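Local coordinates for protein lysine-sensitive aspartokinase 3 (PDB 2J0W) that catalyses the ATP-dependent phosphorylation of L-aspartate to 4-phospho-L-aspartate, the first step toward lysine in Escherichia coli, under allosteric feedback inhibition by lysine, at residues A[219-224]-A[274-279]; A[226-231]-A[238-243]; A[308-313]-A[348-353]. All coordinates share one frame; numbering follows the deposited sequence.

Contact 1 (A[219-224]-A[274-279]); sequences IWTDVP and VFVGSS. With ADP (adenosine-5'-diphosphate), chain D.
W220 carries its CG anti to its own carbonyl carbon (chi1 -68°) and F275 carries its CG anti to the backbone N (chi1 175°); from adjacent strands the two rings are thus swung together. F275 turns an edge toward the face of the six-membered ring of W220, a T-shaped pair with planes at 65° and centroids 5.5 Å apart. CE2 of F275 comes within 3.7 Å of CH2 of W220. The edge of the indole is used as well: CE3 of W220 lies 3.2 Å from O of S278, close to the ring plane. G277 suits its place because any CB would press on W220 and clash with F275. A serine in place of W220 would probably leave the F275 edge and the stacked F9 without their aromatic partner and open a gap beside G277.

The strands run parallel in the central sheet of the amino acid kinase fold, strand 216-221 lying between strands 5-9 and 274-278. Backbone bonds alternate across the pair, from I219 N to F275 O (2.6 Å) through G277 N to I219 O and T221 N to G277 O, ending with S279 N to T221 O. On the sheet face that bears I219 and V276, CG1 of I219 packs 3.6 Å from CG1 of V274, branched aliphatic residues filling a buried layer.

Where the strand ends, the chain reaches the nucleotide. T221 OG1 donates to O1B of ADP at 3.0 Å, and D222 OD1 accepts a hydrogen bond from the ribose O3', while D222 OD2 forms a salt bridge with R232.

Contact 2 (A[226-231]-A[238-243]); sequences IYTTDP and KRIDEI. With ADP (adenosine-5'-diphosphate), chain D.
Y227 and R239 form an antiparallel non-hydrogen-bonded pair with CA atoms only 4.1 Å apart, and one backbone bond lies to each side of it. I240 N donates to I226 O at 2.9 Å, rather bent (138° at the hydrogen), and T228 N donates to K238 O at 2.8 Å. The T228 hydroxyl, turned between its backbone N and carbonyl carbon (chi1 58°), also accepts from K238 N, although H444 is its stronger partner.

The Y227 ring lies between two aliphatic groups. CB of R239 sits over one face in a CH-pi contact, 4.0 Å from the ring centroid, and CG of P231 covers the opposite face, offset toward the rim. A flat, broad tyrosine offers both surfaces at once, and arginine contributes its methylenes here while its NH2 goes on to the carbonyl of G285. Beside them, CG2 of T228 packs against CG1 of I240 (3.8 Å), the apolar branch of the threonine complementing its polar one.

The same backbone reads the adenine. Y227 N donates to N1 of ADP at 2.8 Å, nearly straight (165°), and Y227 O accepts from N6 of ADP at 3.2 Å, a pair of bonds that matches the donor and acceptor pattern of adenine. D230 adds a weak bond from the ribose O2' to its OD1.

The hairpin forms one edge of the mixed sheet, with strand 239-244 bonded to strand 287-290 and T287 OG1 linking I226 N and I240 O. Strand 299-313 touches T228 and I240, and helix 436-448 supplies H444.

Contact 3 (A[308-313]-A[348-353]); sequences QTLLTL and SVALTL
Peptide groups bring L311 and L351 together and are the main flat groups here, there being no aromatic ring in 308-313 or 348-353. L311 N meets L351 O in the plane of that carbonyl at 2.7 Å, whereas L351 N returns to L311 O from 53° above the carbonyl plane, away from its lone pairs. T309 N likewise approaches L353 O in plane, but L313 N reaches V349 O from well above it. Six backbone bonds in all join the antiparallel strands. The Q308 amide brings OE1 to 3.9 Å from L353 O, two acceptors with no bond between them; OE1 is bonded to R305, and NE2 to D354 and the R306 carbonyl.

One face of the sheet is aliphatic apart from T309. L311 and L351 lie side by side and point the same way, CD2 of L311 being 3.9 Å from CD1 of L351, and CD1 of L353 crosses to within 4.1 Å of that same CD2. CB of L313 touches CG1 of V349 at 3.6 Å. On the other face, L310 has its CG anti to the backbone N (chi1 -179°), which carries CD1 to 3.9 Å from CB of A350.

The strands belong to the ACT-domain region required for homodimerization, and L353 and V349 lie beside V339 and F324 of the allosteric lysine site. Backbone bonds thus set the register and the leucine and valine face is apolar, while the small A350 lets G421 of the second subunit approach.

How the contacts relate
Contacts 1 and 2 are neighbours in the catalytic domain, their centres about 11 Å apart, on the same mixed sheet and around the same ADP. Strand 216-221 is followed, after a short loop, by strand 226-227, so the hairpin of contact 2 is completed before strand 274-278 closes contact 1; contact 2 mainly meets the adenine, contact 1 mainly the ribose and phosphates. They touch where V276 meets I226. Contact 3 comes later in the chain, in the antiparallel ACT sheet, centred about 35 Å from contact 1 and about 30 Å from contact 2. Strand 299-313 spans the gap, since its early part touches contact 2 and its end forms contact 3, a link between active site and regulatory region.

Contact 1 (A[219-224]-A[274-279])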
loop_
_atom_site.group_PDB
_atom_site.type_symbol
_atom_site.label_atom_id
_atom_site.label_comp_id
_atom_site.label_asym_id
_atom_site.label_seq_id
_atom_site.Cartn_x
_atom_site.Cartn_y
_atom_site.Cartn_z
ATOM N N ILE A 219 34.523 0.192 3.179
ATOM C CA ILE A 219 33.988 -1.100 3.579
ATOM C C ILE A 219 34.776 -2.211 2.882
ATOM O O ILE A 219 34.672 -2.393 1.665
ATOM C CB ILE A 219 32.481 -1.236 3.196
ATOM C CG1 ILE A 219 31.677 -0.099 3.826
ATOM C CG2 ILE A 219 31.924 -2.581 3.664
ATOM C CD1 ILE A 219 31.882 0.059 5.320
ATOM N N TRP A 220 35.564 -2.956 3.646
ATOM C CA TRP A 220 36.345 -4.043 3.072
ATOM C C TRP A 220 35.666 -5.385 3.321
ATOM O O TRP A 220 35.587 -5.848 4.448
ATOM C CB TRP A 220 37.763 -4.024 3.653
ATOM C CG TRP A 220 38.555 -2.814 3.193
ATOM C CD1 TRP A 220 38.838 -1.681 3.912
ATOM C CD2 TRP A 220 39.078 -2.592 1.879
ATOM N NE1 TRP A 220 39.497 -0.767 3.121
ATOM C CE2 TRP A 220 39.659 -1.303 1.868
ATOM C CE3 TRP A 220 39.110 -3.359 0.703
ATOM C CZ2 TRP A 220 40.263 -0.765 0.730
ATOM C CZ3 TRP A 220 39.711 -2.823 -0.429
ATOM C CH2 TRP A 220 40.280 -1.540 -0.405
ATOM N N THR A 221 35.171 -6.009 2.258
ATOM C CA THR A 221 34.479 -7.280 2.396
ATOM C C THR A 221 35.152 -8.420 1.638
ATOM O O THR A 221 36.357 -8.378 1.416
ATOM C CB THR A 221 33.004 -7.143 1.950
ATOM O OG1 THR A 221 32.362 -8.422 1.999
ATOM C CG2 THR A 221 32.926 -6.595 0.557
ATOM N N ASP A 222 34.375 -9.433 1.254
ATOM C CA ASP A 222 34.894 -10.597 0.538
ATOM C C ASP A 222 34.436 -10.606 -0.928
ATOM O O ASP A 222 34.402 -11.651 -1.588
ATOM C CB ASP A 222 34.437 -11.880 1.239
ATOM C CG ASP A 222 32.947 -12.139 1.089
ATOM O OD1 ASP A 222 32.240 -11.269 0.548
ATOM O OD2 ASP A 222 32.476 -13.216 1.510
ATOM N N VAL A 223 34.077 -9.425 -1.423
ATOM C CA VAL A 223 33.615 -9.245 -2.797
ATOM C C VAL A 223 34.014 -7.839 -3.221
ATOM O O VAL A 223 33.714 -6.876 -2.529
ATOM C CB VAL A 223 32.092 -9.397 -2.887
ATOM C CG1 VAL A 223 31.527 -8.394 -3.873
ATOM C CG2 VAL A 223 31.750 -10.808 -3.308
ATOM N N PRO A 224 34.679 -7.706 -4.377
ATOM C CA PRO A 224 35.145 -6.427 -4.918
ATOM C C PRO A 224 34.065 -5.470 -5.389
ATOM O O PRO A 224 33.803 -5.380 -6.588
ATOM C CB PRO A 224 36.049 -6.863 -6.053
ATOM C CG PRO A 224 35.315 -8.026 -6.587
ATOM C CD PRO A 224 34.939 -8.792 -5.337
ATOM N N VAL A 274 31.080 6.350 0.514
ATOM C CA VAL A 274 31.480 5.051 1.055
ATOM C C VAL A 274 32.050 4.166 -0.043
ATOM O O VAL A 274 31.455 4.040 -1.112
ATOM C CB VAL A 274 30.238 4.338 1.701
ATOM C CG1 VAL A 274 30.570 2.908 2.087
ATOM C CG2 VAL A 274 29.771 5.112 2.930
ATOM N N PHE A 275 33.207 3.565 0.226
ATOM C CA PHE A 275 33.843 2.683 -0.737
ATOM C C PHE A 275 33.689 1.200 -0.370
ATOM O O PHE A 275 33.807 0.828 0.802
ATOM C CB PHE A 275 35.324 3.000 -0.866
ATOM C CG PHE A 275 36.038 2.050 -1.761
ATOM C CD1 PHE A 275 35.805 2.076 -3.127
ATOM C CD2 PHE A 275 36.874 1.073 -1.237
ATOM C CE1 PHE A 275 36.388 1.148 -3.967
ATOM C CE2 PHE A 275 37.465 0.130 -2.069
ATOM C CZ PHE A 275 37.220 0.166 -3.441
ATOM N N VAL A 276 33.464 0.350 -1.372
ATOM C CA VAL A 276 33.260 -1.074 -1.122
ATOM C C VAL A 276 34.155 -1.984 -1.962
ATOM O O VAL A 276 33.967 -2.096 -3.173
ATOM C CB VAL A 276 31.756 -1.494 -1.383
ATOM C CG1 VAL A 276 31.523 -2.950 -0.952
ATOM C CG2 VAL A 276 30.799 -0.570 -0.636
ATOM N N GLY A 277 35.102 -2.662 -1.308
ATOM C CA GLY A 277 35.998 -3.554 -2.021
ATOM C C GLY A 277 36.395 -4.798 -1.249
ATOM O O GLY A 277 36.130 -4.912 -0.045
ATOM N N SER A 278 37.034 -5.728 -1.963
ATOM C CA SER A 278 37.512 -7.003 -1.422
ATOM C C SER A 278 38.789 -6.784 -0.616
ATOM O O SER A 278 39.651 -6.008 -1.018
ATOM C CB SER A 278 37.791 -7.977 -2.575
ATOM O OG SER A 278 38.226 -9.247 -2.115
ATOM N N SER A 279 38.908 -7.466 0.520
ATOM C CA SER A 279 40.090 -7.323 1.362
ATOM C C SER A 279 41.156 -8.305 0.893
ATOM O O SER A 279 42.331 -8.203 1.259
ATOM C CB SER A 279 39.742 -7.601 2.822
ATOM O OG SER A 279 39.273 -8.930 2.976
HETATM P PB ADP D . 31.156 -8.611 5.713
HETATM O O1B ADP D . 32.313 -8.079 4.957
HETATM O O2B ADP D . 31.580 -9.396 6.930
HETATM O O3B ADP D . 30.159 -7.474 6.113
HETATM P PA ADP D . 28.930 -10.053 4.517
HETATM O O1A ADP D . 28.813 -11.518 4.318
HETATM O O2A ADP D . 28.118 -9.470 5.630
HETATM O O3A ADP D . 30.436 -9.646 4.736
HETATM O "O5'" ADP D . 28.502 -9.491 3.067
HETATM C "C5'" ADP D . 29.215 -9.601 1.794
HETATM C "C4'" ADP D . 28.344 -10.440 0.876
HETATM O "O4'" ADP D . 26.999 -9.953 0.591
HETATM C "C3'" ADP D . 28.859 -10.778 -0.498
HETATM O "O3'" ADP D . 29.943 -11.697 -0.234
HETATM C "C2'" ADP D . 27.618 -11.376 -1.127
HETATM O "O2'" ADP D . 27.455 -12.737 -0.764
HETATM C "C1'" ADP D . 26.499 -10.558 -0.589
HETATM N N9 ADP D . 25.821 -9.602 -1.589
HETATM C C8 ADP D . 24.477 -9.576 -1.716
HETATM N N7 ADP D . 24.013 -8.722 -2.604
HETATM C C5 ADP D . 25.124 -8.143 -3.082
HETATM C C6 ADP D . 25.278 -7.123 -4.093
HETATM N N6 ADP D . 24.300 -6.561 -4.715
HETATM N N1 ADP D . 26.612 -6.756 -4.353
HETATM C C2 ADP D . 27.709 -7.339 -3.697
HETATM N N3 ADP D . 27.559 -8.305 -2.746
HETATM C C4 ADP D . 26.282 -8.670 -2.478
#

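Contact 2 (A[226-231]-A[238-243])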
loop_
_atom_site.group_PDB
_atom_site.type_symbol
_atom_site.label_atom_id
_atom_site.label_comp_id
_atom_site.label_asym_id
_atom_site.label_seq_id
_atom_site.Cartn_x
_atom_site.Cartn_y
_atom_site.Cartn_z
ATOM N N ILE A 226 30.043 -3.429 -5.131
ATOM C CA ILE A 226 28.612 -3.732 -5.108
ATOM C C ILE A 226 28.218 -4.204 -6.522
ATOM O O ILE A 226 28.462 -3.503 -7.507
ATOM C CB ILE A 226 27.791 -2.458 -4.733
ATOM C CG1 ILE A 226 28.256 -1.909 -3.382
ATOM C CG2 ILE A 226 26.300 -2.773 -4.669
ATOM C CD1 ILE A 226 27.614 -0.572 -3.016
ATOM N N TYR A 227 27.617 -5.383 -6.626
ATOM C CA TYR A 227 27.231 -5.912 -7.931
ATOM C C TYR A 227 25.775 -5.667 -8.276
ATOM O O TYR A 227 25.027 -5.143 -7.466
ATOM C CB TYR A 227 27.512 -7.412 -7.993
ATOM C CG TYR A 227 28.977 -7.732 -8.095
ATOM C CD1 TYR A 227 29.893 -7.135 -7.239
ATOM C CD2 TYR A 227 29.454 -8.616 -9.059
ATOM C CE1 TYR A 227 31.245 -7.398 -7.338
ATOM C CE2 TYR A 227 30.812 -8.890 -9.166
ATOM C CZ TYR A 227 31.702 -8.273 -8.300
ATOM O OH TYR A 227 33.050 -8.519 -8.391
ATOM N N THR A 228 25.378 -6.055 -9.482
ATOM C CA THR A 228 24.002 -5.884 -9.928
ATOM C C THR A 228 23.071 -6.886 -9.250
ATOM O O THR A 228 21.883 -6.959 -9.553
ATOM C CB THR A 228 23.882 -6.055 -11.452
ATOM O OG1 THR A 228 24.356 -7.356 -11.824
ATOM C CG2 THR A 228 24.687 -4.973 -12.169
ATOM N N THR A 229 23.630 -7.668 -8.342
ATOM C CA THR A 229 22.861 -8.640 -7.587
ATOM C C THR A 229 23.846 -9.570 -6.896
ATOM O O THR A 229 25.006 -9.651 -7.287
ATOM C CB THR A 229 21.916 -9.448 -8.488
ATOM O OG1 THR A 229 20.881 -10.032 -7.691
ATOM C CG2 THR A 229 22.665 -10.537 -9.189
ATOM N N ASP A 230 23.384 -10.259 -5.861
ATOM C CA ASP A 230 24.231 -11.164 -5.109
ATOM C C ASP A 230 24.978 -12.111 -6.054
ATOM O O ASP A 230 24.365 -12.926 -6.758
ATOM C CB ASP A 230 23.384 -11.972 -4.117
ATOM C CG ASP A 230 24.222 -12.671 -3.062
ATOM O OD1 ASP A 230 25.247 -13.289 -3.418
ATOM O OD2 ASP A 230 23.852 -12.614 -1.870
ATOM N N PRO A 231 26.319 -12.014 -6.081
ATOM C CA PRO A 231 27.149 -12.864 -6.936
ATOM C C PRO A 231 26.934 -14.321 -6.612
ATOM O O PRO A 231 27.185 -15.192 -7.436
ATOM C CB PRO A 231 28.566 -12.408 -6.596
ATOM C CG PRO A 231 28.372 -10.967 -6.336
ATOM C CD PRO A 231 27.157 -10.997 -5.428
ATOM N N LYS A 238 27.288 -8.492 -12.728
ATOM C CA LYS A 238 28.266 -7.476 -13.121
ATOM C C LYS A 238 28.560 -6.535 -11.948
ATOM O O LYS A 238 27.657 -6.214 -11.172
ATOM C CB LYS A 238 27.736 -6.619 -14.301
ATOM C CG LYS A 238 26.894 -7.333 -15.379
ATOM C CD LYS A 238 27.672 -8.405 -16.145
ATOM C CE LYS A 238 26.806 -9.084 -17.215
ATOM N NZ LYS A 238 27.507 -10.254 -17.832
ATOM N N ARG A 239 29.810 -6.092 -11.816
ATOM C CA ARG A 239 30.157 -5.146 -10.753
ATOM C C ARG A 239 29.643 -3.766 -11.145
ATOM O O ARG A 239 29.487 -3.476 -12.324
ATOM C CB ARG A 239 31.673 -5.033 -10.543
ATOM C CG ARG A 239 32.009 -4.053 -9.422
ATOM C CD ARG A 239 32.965 -2.958 -9.836
ATOM N NE ARG A 239 34.330 -3.332 -9.499
ATOM C CZ ARG A 239 35.073 -4.170 -10.214
ATOM N NH1 ARG A 239 34.592 -4.716 -11.326
ATOM N NH2 ARG A 239 36.283 -4.501 -9.790
ATOM N N ILE A 240 29.396 -2.919 -10.157
ATOM C CA ILE A 240 28.905 -1.571 -10.404
ATOM C C ILE A 240 29.930 -0.588 -9.880
ATOM O O ILE A 240 29.986 -0.333 -8.685
ATOM C CB ILE A 240 27.595 -1.333 -9.662
ATOM C CG1 ILE A 240 26.542 -2.309 -10.178
ATOM C CG2 ILE A 240 27.187 0.131 -9.789
ATOM C CD1 ILE A 240 25.234 -2.205 -9.452
ATOM N N ASP A 241 30.727 -0.026 -10.778
ATOM C CA ASP A 241 31.793 0.892 -10.376
ATOM C C ASP A 241 31.379 2.109 -9.551
ATOM O O ASP A 241 32.134 2.559 -8.686
ATOM C CB ASP A 241 32.588 1.342 -11.605
ATOM C CG ASP A 241 33.210 0.170 -12.355
ATOM O OD1 ASP A 241 33.919 -0.641 -11.709
ATOM O OD2 ASP A 241 32.995 0.068 -13.581
ATOM N N GLU A 242 30.199 2.662 -9.805
ATOM C CA GLU A 242 29.782 3.825 -9.028
ATOM C C GLU A 242 28.265 3.938 -8.981
ATOM O O GLU A 242 27.590 3.698 -9.980
ATOM C CB GLU A 242 30.391 5.108 -9.614
ATOM C CG GLU A 242 30.207 6.339 -8.730
ATOM C CD GLU A 242 30.769 7.608 -9.350
ATOM O OE1 GLU A 242 30.313 7.984 -10.449
ATOM O OE2 GLU A 242 31.665 8.224 -8.736
ATOM N N ILE A 243 27.736 4.301 -7.810
ATOM C CA ILE A 243 26.289 4.439 -7.595
ATOM C C ILE A 243 26.008 5.522 -6.555
ATOM O O ILE A 243 26.923 5.965 -5.857
ATOM C CB ILE A 243 25.669 3.128 -7.074
ATOM C CG1 ILE A 243 24.145 3.239 -7.101
ATOM C CG2 ILE A 243 26.136 2.860 -5.644
ATOM C CD1 ILE A 243 23.422 1.960 -6.802
HETATM P PB ADP D . 31.156 -8.611 5.713
HETATM O O1B ADP D . 32.313 -8.079 4.957
HETATM O O2B ADP D . 31.580 -9.396 6.930
HETATM O O3B ADP D . 30.159 -7.474 6.113
HETATM P PA ADP D . 28.930 -10.053 4.517
HETATM O O1A ADP D . 28.813 -11.518 4.318
HETATM O O2A ADP D . 28.118 -9.470 5.630
HETATM O O3A ADP D . 30.436 -9.646 4.736
HETATM O "O5'" ADP D . 28.502 -9.491 3.067
HETATM C "C5'" ADP D . 29.215 -9.601 1.794
HETATM C "C4'" ADP D . 28.344 -10.440 0.876
HETATM O "O4'" ADP D . 26.999 -9.953 0.591
HETATM C "C3'" ADP D . 28.859 -10.778 -0.498
HETATM O "O3'" ADP D . 29.943 -11.697 -0.234
HETATM C "C2'" ADP D . 27.618 -11.376 -1.127
HETATM O "O2'" ADP D . 27.455 -12.737 -0.764
HETATM C "C1'" ADP D . 26.499 -10.558 -0.589
HETATM N N9 ADP D . 25.821 -9.602 -1.589
HETATM C C8 ADP D . 24.477 -9.576 -1.716
HETATM N N7 ADP D . 24.013 -8.722 -2.604
HETATM C C5 ADP D . 25.124 -8.143 -3.082
HETATM C C6 ADP D . 25.278 -7.123 -4.093
HETATM N N6 ADP D . 24.300 -6.561 -4.715
HETATM N N1 ADP D . 26.612 -6.756 -4.353
HETATM C C2 ADP D . 27.709 -7.339 -3.697
HETATM N N3 ADP D . 27.559 -8.305 -2.746
HETATM C C4 ADP D . 26.282 -8.670 -2.478
#

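Contact 3 (A[308-313]-A[348-353])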
loop_
_atom_site.group_PDB
_atom_site.type_symbol
_atom_site.label_atom_id
_atom_site.label_comp_id
_atom_site.label_asym_id
_atom_site.label_seq_id
_atom_site.Cartn_x
_atom_site.Cartn_y
_atom_site.Cartn_z
ATOM N N GLN A 308 10.345 -13.622 4.074
ATOM C CA GLN A 308 9.454 -12.520 4.322
ATOM C C GLN A 308 8.130 -13.124 4.783
ATOM O O GLN A 308 7.828 -14.285 4.509
ATOM C CB GLN A 308 9.272 -11.701 3.046
ATOM C CG GLN A 308 10.584 -11.196 2.470
ATOM C CD GLN A 308 11.312 -10.223 3.387
ATOM O OE1 GLN A 308 10.879 -9.091 3.586
ATOM N NE2 GLN A 308 12.428 -10.664 3.948
ATOM N N THR A 309 7.360 -12.336 5.513
ATOM C CA THR A 309 6.067 -12.779 6.001
ATOM C C THR A 309 5.008 -11.816 5.457
ATOM O O THR A 309 5.195 -10.599 5.518
ATOM C CB THR A 309 6.037 -12.758 7.541
ATOM O OG1 THR A 309 7.147 -13.509 8.052
ATOM C CG2 THR A 309 4.734 -13.355 8.053
ATOM N N LEU A 310 3.919 -12.348 4.900
ATOM C CA LEU A 310 2.851 -11.487 4.381
ATOM C C LEU A 310 1.662 -11.472 5.337
ATOM O O LEU A 310 0.893 -12.433 5.410
ATOM C CB LEU A 310 2.364 -11.934 2.992
ATOM C CG LEU A 310 1.259 -11.010 2.438
ATOM C CD1 LEU A 310 1.857 -9.655 2.065
ATOM C CD2 LEU A 310 0.580 -11.644 1.227
ATOM N N LEU A 311 1.529 -10.370 6.069
ATOM C CA LEU A 311 0.451 -10.193 7.030
ATOM C C LEU A 311 -0.686 -9.400 6.399
ATOM O O LEU A 311 -0.659 -8.166 6.389
ATOM C CB LEU A 311 0.972 -9.444 8.245
ATOM C CG LEU A 311 -0.047 -9.237 9.354
ATOM C CD1 LEU A 311 -0.496 -10.584 9.914
ATOM C CD2 LEU A 311 0.589 -8.384 10.428
ATOM N N THR A 312 -1.674 -10.116 5.870
ATOM C CA THR A 312 -2.833 -9.505 5.217
ATOM C C THR A 312 -3.960 -9.224 6.221
ATOM O O THR A 312 -4.400 -10.116 6.949
ATOM C CB THR A 312 -3.367 -10.427 4.097
ATOM O OG1 THR A 312 -2.346 -10.632 3.114
ATOM C CG2 THR A 312 -4.582 -9.816 3.435
ATOM N N LEU A 313 -4.421 -7.979 6.262
ATOM C CA LEU A 313 -5.494 -7.611 7.175
ATOM C C LEU A 313 -6.785 -7.191 6.487
ATOM O O LEU A 313 -6.824 -6.240 5.704
ATOM C CB LEU A 313 -5.040 -6.495 8.109
ATOM C CG LEU A 313 -3.978 -6.906 9.123
ATOM C CD1 LEU A 313 -3.666 -5.735 10.051
ATOM C CD2 LEU A 313 -4.485 -8.108 9.915
ATOM N N SER A 348 -8.748 -3.939 2.858
ATOM C CA SER A 348 -7.879 -5.107 2.974
ATOM C C SER A 348 -6.466 -4.576 2.815
ATOM O O SER A 348 -6.135 -3.998 1.783
ATOM C CB SER A 348 -8.196 -6.095 1.859
ATOM O OG SER A 348 -9.601 -6.154 1.649
ATOM N N VAL A 349 -5.636 -4.743 3.833
ATOM C CA VAL A 349 -4.267 -4.248 3.755
ATOM C C VAL A 349 -3.231 -5.361 3.946
ATOM O O VAL A 349 -3.156 -5.970 5.009
ATOM C CB VAL A 349 -4.055 -3.131 4.788
ATOM C CG1 VAL A 349 -4.728 -3.512 6.095
ATOM C CG2 VAL A 349 -2.573 -2.876 4.991
ATOM N N ALA A 350 -2.442 -5.625 2.901
ATOM C CA ALA A 350 -1.416 -6.674 2.936
ATOM C C ALA A 350 -0.066 -6.105 3.334
ATOM O O ALA A 350 0.519 -5.285 2.619
ATOM C CB ALA A 350 -1.314 -7.376 1.572
ATOM N N LEU A 351 0.423 -6.561 4.483
ATOM C CA LEU A 351 1.696 -6.103 5.025
ATOM C C LEU A 351 2.865 -7.053 4.728
ATOM O O LEU A 351 2.764 -8.261 4.968
ATOM C CB LEU A 351 1.540 -5.916 6.535
ATOM C CG LEU A 351 0.490 -4.895 6.976
ATOM C CD1 LEU A 351 0.153 -5.105 8.432
ATOM C CD2 LEU A 351 1.017 -3.494 6.754
ATOM N N THR A 352 3.964 -6.498 4.211
ATOM C CA THR A 352 5.164 -7.275 3.878
ATOM C C THR A 352 6.168 -7.198 5.022
ATOM O O THR A 352 6.839 -6.184 5.193
ATOM C CB THR A 352 5.846 -6.744 2.587
ATOM O OG1 THR A 352 4.955 -6.876 1.471
ATOM C CG2 THR A 352 7.114 -7.529 2.300
ATOM N N LEU A 353 6.286 -8.275 5.794
ATOM C CA LEU A 353 7.191 -8.284 6.945
ATOM C C LEU A 353 8.533 -8.998 6.804
ATOM O O LEU A 353 8.605 -10.200 6.524
ATOM C CB LEU A 353 6.459 -8.841 8.165
ATOM C CG LEU A 353 5.207 -8.050 8.547
ATOM C CD1 LEU A 353 4.675 -8.530 9.901
ATOM C CD2 LEU A 353 5.555 -6.564 8.592
#